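Local coordinates for protein PfEMP1 variant 1 of strain MC (Plasmodium falciparum, PDB 5LGD) that probably binds a receptor on the surface of host cells, this chain being one disulfide-bonded, mostly helical domain of a much longer parasite adhesin, at residues Met13-His16 with Asp17-Asp21; Asp93-Leu96 with Glu97-Asp101. All blocks are in the same frame, centred on the assembly; numbering follows the deposited sequence.

Contact 1: residues Met13-His16 with Asp17-Asp21; sequences MWVH and DMLID
Asp17 and His16 are next to each other in the chain, yet their side chains meet through a hydrogen bond: ND1 of His16 gives its proton to OD1 of Asp17 at 2.9 Å, with an N-H...O angle of 162°. The oxygen sits at the ring's edge, close to its plane, while the carboxylate is turned 67° against the ring. Asp17 can reach it because its CG swings back beside its own backbone N (chi1 -62°), over the last turn, where its OD2 also comes 3.8 Å from Met13 CG. One turn on, Ile20 lays CG1 over a face of the imidazole, 4.0 Å from the ring centroid, a CH-pi contact. The other ring nitrogen, NE2, bonds to Glu108, so the imidazole is pinned at both nitrogens by carboxylates, which would probably favour its doubly protonated form.

Farther round the helix, Met18, its chain bent at chi2, lies across Trp14. Its CG lies 3.7 Å from CZ3, an off-centre CH-pi contact with the six-membered ring, and SD approaches the same ring obliquely at 5.5 Å from the centroid, a Met-aromatic contact. The indole N-H is taken by Glu62. Beneath these side chains runs the regular i to i+4 backbone ladder, for example Met18 N to Trp14 O at 2.8 Å.

Several flanks of this part of helix 7-29 are packed: Trp14 and Met18 face helices 45-70 and 144-162, the Trp14 ring meeting that of Trp63, while Ile20 turns to helix 106-118 and His16 stacks on Tyr103 of helix 92-103.

Contact 2: residues Asp93-Leu96 with Glu97-Asp101; sequences DLLL and EIIQD
The carboxylate of Glu97 is the flat group that reaches across, and it meets an aliphatic neighbour: OE2 lies 3.8 Å from CD1 of Leu94, the two side chains crossing at a slant. That same OE2 is hydrogen-bonded to a polar side chain on the chain of another protein, so the apolar touch comes beside an intermolecular bond. Leu94 serves a second partner one turn along, packing CG against CD1 of Ile98 at 3.7 Å. It can do so because its CG stands opposite its backbone N (chi1 180°), while Ile98 runs CG1 back beside its own N (chi1 -70°), and the two branches converge.

This is i to i+3 and i to i+4 packing within helix 92-103 of a mostly helical PfEMP1 domain crosslinked by disulfides. Leu94, Glu97, Ile98 and Asp101 are within reach of the other protein's chain. Leu95 and Ile99, which face helix 7-29, lie alongside each other and point the same way, with CD1 to CD1 at 3.7 Å.

Backbone bonds tie the turns together: Ile98 N to Leu94 O at 3.0 Å, then Ile99 N to Leu95 O at 3.1 Å, nearly straight at 169°. Leu96 packs on Ile112 and Glu113 of helix 106-118.

Contact 1 comes first along the chain, in the middle of helix 7-29; contact 2 follows much later, in the short helix 92-103. Their centres are about 13 Å apart, and the two helices touch directly. Val15 CG1 meets Leu95 CD1 at 3.7 Å, Leu19 CD1 meets Ile99 CD1 at 3.7 Å, and Ile99 CG2 rests 3.7 Å from CD2 of His16. Contact 1 lies deep in the helical core, about 7 Å from the chain's centre, and contact 2 farther out at about 15 Å. Helix 92-103 thus has one side packed on helix 7-29 and another meeting the bound protein, consistent with a receptor-binding role for this domain.

Contact 1: residues Met13-His16 with Asp17-Asp21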
loop_
_atom_site.group_PDB
_atom_site.type_symbol
_atom_site.label_atom_id
_atom_site.label_comp_id
_atom_site.label_asym_id
_atom_site.label_seq_id
_atom_site.Cartn_x
_atom_site.Cartn_y
_atom_site.Cartn_z
ATOM N N MET B 13 26.596 7.316 15.481
ATOM C CA MET B 13 27.877 7.162 16.164
ATOM C C MET B 13 28.388 8.528 16.666
ATOM O O MET B 13 28.884 8.612 17.784
ATOM C CB MET B 13 28.906 6.564 15.191
ATOM C CG MET B 13 30.164 6.077 15.878
ATOM S SD MET B 13 31.647 6.402 14.907
ATOM C CE MET B 13 31.568 8.215 14.734
ATOM N N TRP B 14 28.312 9.566 15.827
ATOM C CA TRP B 14 28.784 10.913 16.142
ATOM C C TRP B 14 27.950 11.498 17.280
ATOM O O TRP B 14 28.518 12.014 18.251
ATOM C CB TRP B 14 28.770 11.818 14.900
ATOM C CG TRP B 14 29.309 13.188 15.163
ATOM C CD1 TRP B 14 30.567 13.639 14.882
ATOM C CD2 TRP B 14 28.606 14.296 15.752
ATOM N NE1 TRP B 14 30.698 14.951 15.281
ATOM C CE2 TRP B 14 29.514 15.371 15.836
ATOM C CE3 TRP B 14 27.296 14.482 16.227
ATOM C CZ2 TRP B 14 29.164 16.602 16.397
ATOM C CZ3 TRP B 14 26.955 15.708 16.784
ATOM C CH2 TRP B 14 27.880 16.752 16.849
ATOM N N VAL B 15 26.619 11.422 17.150
ATOM C CA VAL B 15 25.623 11.862 18.138
ATOM C C VAL B 15 25.904 11.164 19.490
ATOM O O VAL B 15 26.031 11.831 20.520
ATOM C CB VAL B 15 24.173 11.630 17.615
ATOM C CG1 VAL B 15 23.148 11.703 18.749
ATOM C CG2 VAL B 15 23.825 12.636 16.519
ATOM N N HIS B 16 26.029 9.831 19.475
ATOM C CA HIS B 16 26.331 9.050 20.659
ATOM C C HIS B 16 27.659 9.488 21.325
ATOM O O HIS B 16 27.690 9.774 22.530
ATOM C CB HIS B 16 26.381 7.549 20.282
ATOM C CG HIS B 16 26.910 6.693 21.381
ATOM N ND1 HIS B 16 28.249 6.353 21.443
ATOM C CD2 HIS B 16 26.271 6.153 22.439
ATOM C CE1 HIS B 16 28.374 5.615 22.526
ATOM N NE2 HIS B 16 27.210 5.456 23.144
ATOM N N ASP B 17 28.753 9.501 20.546
ATOM C CA ASP B 17 30.081 9.885 21.041
ATOM C C ASP B 17 30.136 11.350 21.527
ATOM O O ASP B 17 30.850 11.626 22.484
ATOM C CB ASP B 17 31.155 9.640 19.958
ATOM C CG ASP B 17 31.311 8.192 19.514
ATOM O OD1 ASP B 17 30.618 7.305 20.081
ATOM O OD2 ASP B 17 32.091 7.948 18.591
ATOM N N MET B 18 29.375 12.282 20.909
ATOM C CA MET B 18 29.428 13.646 21.416
ATOM C C MET B 18 28.702 13.732 22.787
ATOM O O MET B 18 29.237 14.355 23.717
ATOM C CB MET B 18 29.007 14.703 20.368
ATOM C CG MET B 18 27.573 15.141 20.422
ATOM S SD MET B 18 27.368 16.468 21.626
ATOM C CE MET B 18 25.707 16.793 21.384
ATOM N N LEU B 19 27.583 13.002 22.947
ATOM C CA LEU B 19 26.811 12.965 24.199
ATOM C C LEU B 19 27.619 12.372 25.326
ATOM O O LEU B 19 27.574 12.877 26.459
ATOM C CB LEU B 19 25.499 12.191 24.003
ATOM C CG LEU B 19 24.459 12.889 23.079
ATOM C CD1 LEU B 19 23.236 12.014 22.869
ATOM C CD2 LEU B 19 24.025 14.206 23.645
ATOM N N ILE B 20 28.429 11.358 24.975
ATOM C CA ILE B 20 29.323 10.636 25.862
ATOM C C ILE B 20 30.486 11.537 26.256
ATOM O O ILE B 20 30.829 11.603 27.428
ATOM C CB ILE B 20 29.723 9.239 25.263
ATOM C CG1 ILE B 20 28.524 8.226 25.286
ATOM C CG2 ILE B 20 30.916 8.605 25.972
ATOM C CD1 ILE B 20 27.672 8.193 26.476
ATOM N N ASP B 21 31.055 12.251 25.309
ATOM C CA ASP B 21 32.140 13.203 25.553
ATOM C C ASP B 21 31.659 14.328 26.466
ATOM O O ASP B 21 32.342 14.676 27.426
ATOM C CB ASP B 21 32.688 13.738 24.235
ATOM C CG ASP B 21 33.493 12.773 23.387
ATOM O OD1 ASP B 21 33.953 11.752 23.924
ATOM O OD2 ASP B 21 33.709 13.073 22.197
#

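Contact 2: residues Asp93-Leu96 with Glu97-Asp101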
loop_
_atom_site.group_PDB
_atom_site.type_symbol
_atom_site.label_atom_id
_atom_site.label_comp_id
_atom_site.label_asym_id
_atom_site.label_seq_id
_atom_site.Cartn_x
_atom_site.Cartn_y
_atom_site.Cartn_z
ATOM N N ASP B 93 12.896 11.937 23.585
ATOM C CA ASP B 93 12.431 10.551 23.746
ATOM C C ASP B 93 12.833 9.630 22.603
ATOM O O ASP B 93 13.253 8.501 22.875
ATOM C CB ASP B 93 10.928 10.458 24.007
ATOM C CG ASP B 93 10.389 11.214 25.223
ATOM O OD1 ASP B 93 11.134 11.352 26.234
ATOM O OD2 ASP B 93 9.217 11.630 25.183
ATOM N N LEU B 94 12.725 10.088 21.325
ATOM C CA LEU B 94 13.165 9.247 20.206
ATOM C C LEU B 94 14.685 9.112 20.179
ATOM O O LEU B 94 15.198 8.048 19.860
ATOM C CB LEU B 94 12.661 9.790 18.847
ATOM C CG LEU B 94 13.051 8.992 17.583
ATOM C CD1 LEU B 94 12.599 7.543 17.665
ATOM C CD2 LEU B 94 12.411 9.615 16.317
ATOM N N LEU B 95 15.404 10.204 20.454
ATOM C CA LEU B 95 16.863 10.199 20.478
ATOM C C LEU B 95 17.416 9.094 21.425
ATOM O O LEU B 95 18.304 8.338 21.039
ATOM C CB LEU B 95 17.390 11.582 20.898
ATOM C CG LEU B 95 18.883 11.701 21.092
ATOM C CD1 LEU B 95 19.606 11.321 19.827
ATOM C CD2 LEU B 95 19.261 13.116 21.432
ATOM N N LEU B 96 16.880 9.021 22.637
ATOM C CA LEU B 96 17.269 8.085 23.670
ATOM C C LEU B 96 16.881 6.656 23.250
ATOM O O LEU B 96 17.655 5.712 23.467
ATOM C CB LEU B 96 16.576 8.505 25.012
ATOM C CG LEU B 96 17.340 9.420 26.041
ATOM C CD1 LEU B 96 18.440 10.244 25.443
ATOM C CD2 LEU B 96 16.401 10.265 26.886
ATOM N N GLU B 97 15.709 6.499 22.599
ATOM C CA GLU B 97 15.311 5.182 22.097
ATOM C C GLU B 97 16.315 4.639 21.045
ATOM O O GLU B 97 16.665 3.469 21.084
ATOM C CB GLU B 97 13.985 5.304 21.377
ATOM C CG GLU B 97 12.774 4.833 22.116
ATOM C CD GLU B 97 11.605 4.986 21.169
ATOM O OE1 GLU B 97 10.580 5.567 21.588
ATOM O OE2 GLU B 97 11.755 4.607 19.982
ATOM N N ILE B 98 16.692 5.473 20.057
ATOM C CA ILE B 98 17.584 5.067 18.962
ATOM C C ILE B 98 18.964 4.709 19.524
ATOM O O ILE B 98 19.477 3.635 19.229
ATOM C CB ILE B 98 17.617 6.143 17.851
ATOM C CG1 ILE B 98 16.257 6.165 17.102
ATOM C CG2 ILE B 98 18.810 5.965 16.878
ATOM C CD1 ILE B 98 16.052 7.380 16.209
ATOM N N ILE B 99 19.497 5.552 20.411
ATOM C CA ILE B 99 20.796 5.293 21.064
ATOM C C ILE B 99 20.774 3.987 21.792
ATOM O O ILE B 99 21.671 3.191 21.551
ATOM C CB ILE B 99 21.307 6.459 21.917
ATOM C CG1 ILE B 99 21.664 7.636 20.964
ATOM C CG2 ILE B 99 22.554 6.044 22.731
ATOM C CD1 ILE B 99 21.750 8.882 21.601
ATOM N N GLN B 100 19.728 3.720 22.605
ATOM C CA GLN B 100 19.628 2.463 23.341
ATOM C C GLN B 100 19.509 1.243 22.439
ATOM O O GLN B 100 20.127 0.232 22.736
ATOM C CB GLN B 100 18.519 2.461 24.404
ATOM C CG GLN B 100 18.796 1.346 25.394
ATOM C CD GLN B 100 17.913 1.309 26.593
ATOM O OE1 GLN B 100 17.396 2.330 27.057
ATOM N NE2 GLN B 100 17.781 0.119 27.163
ATOM N N ASP B 101 18.706 1.316 21.379
ATOM C CA ASP B 101 18.514 0.231 20.405
ATOM C C ASP B 101 19.841 -0.116 19.694
ATOM O O ASP B 101 20.089 -1.277 19.392
ATOM C CB ASP B 101 17.482 0.666 19.340
ATOM C CG ASP B 101 16.031 0.650 19.790
ATOM O OD1 ASP B 101 15.771 0.291 20.970
ATOM O OD2 ASP B 101 15.152 1.012 18.969
#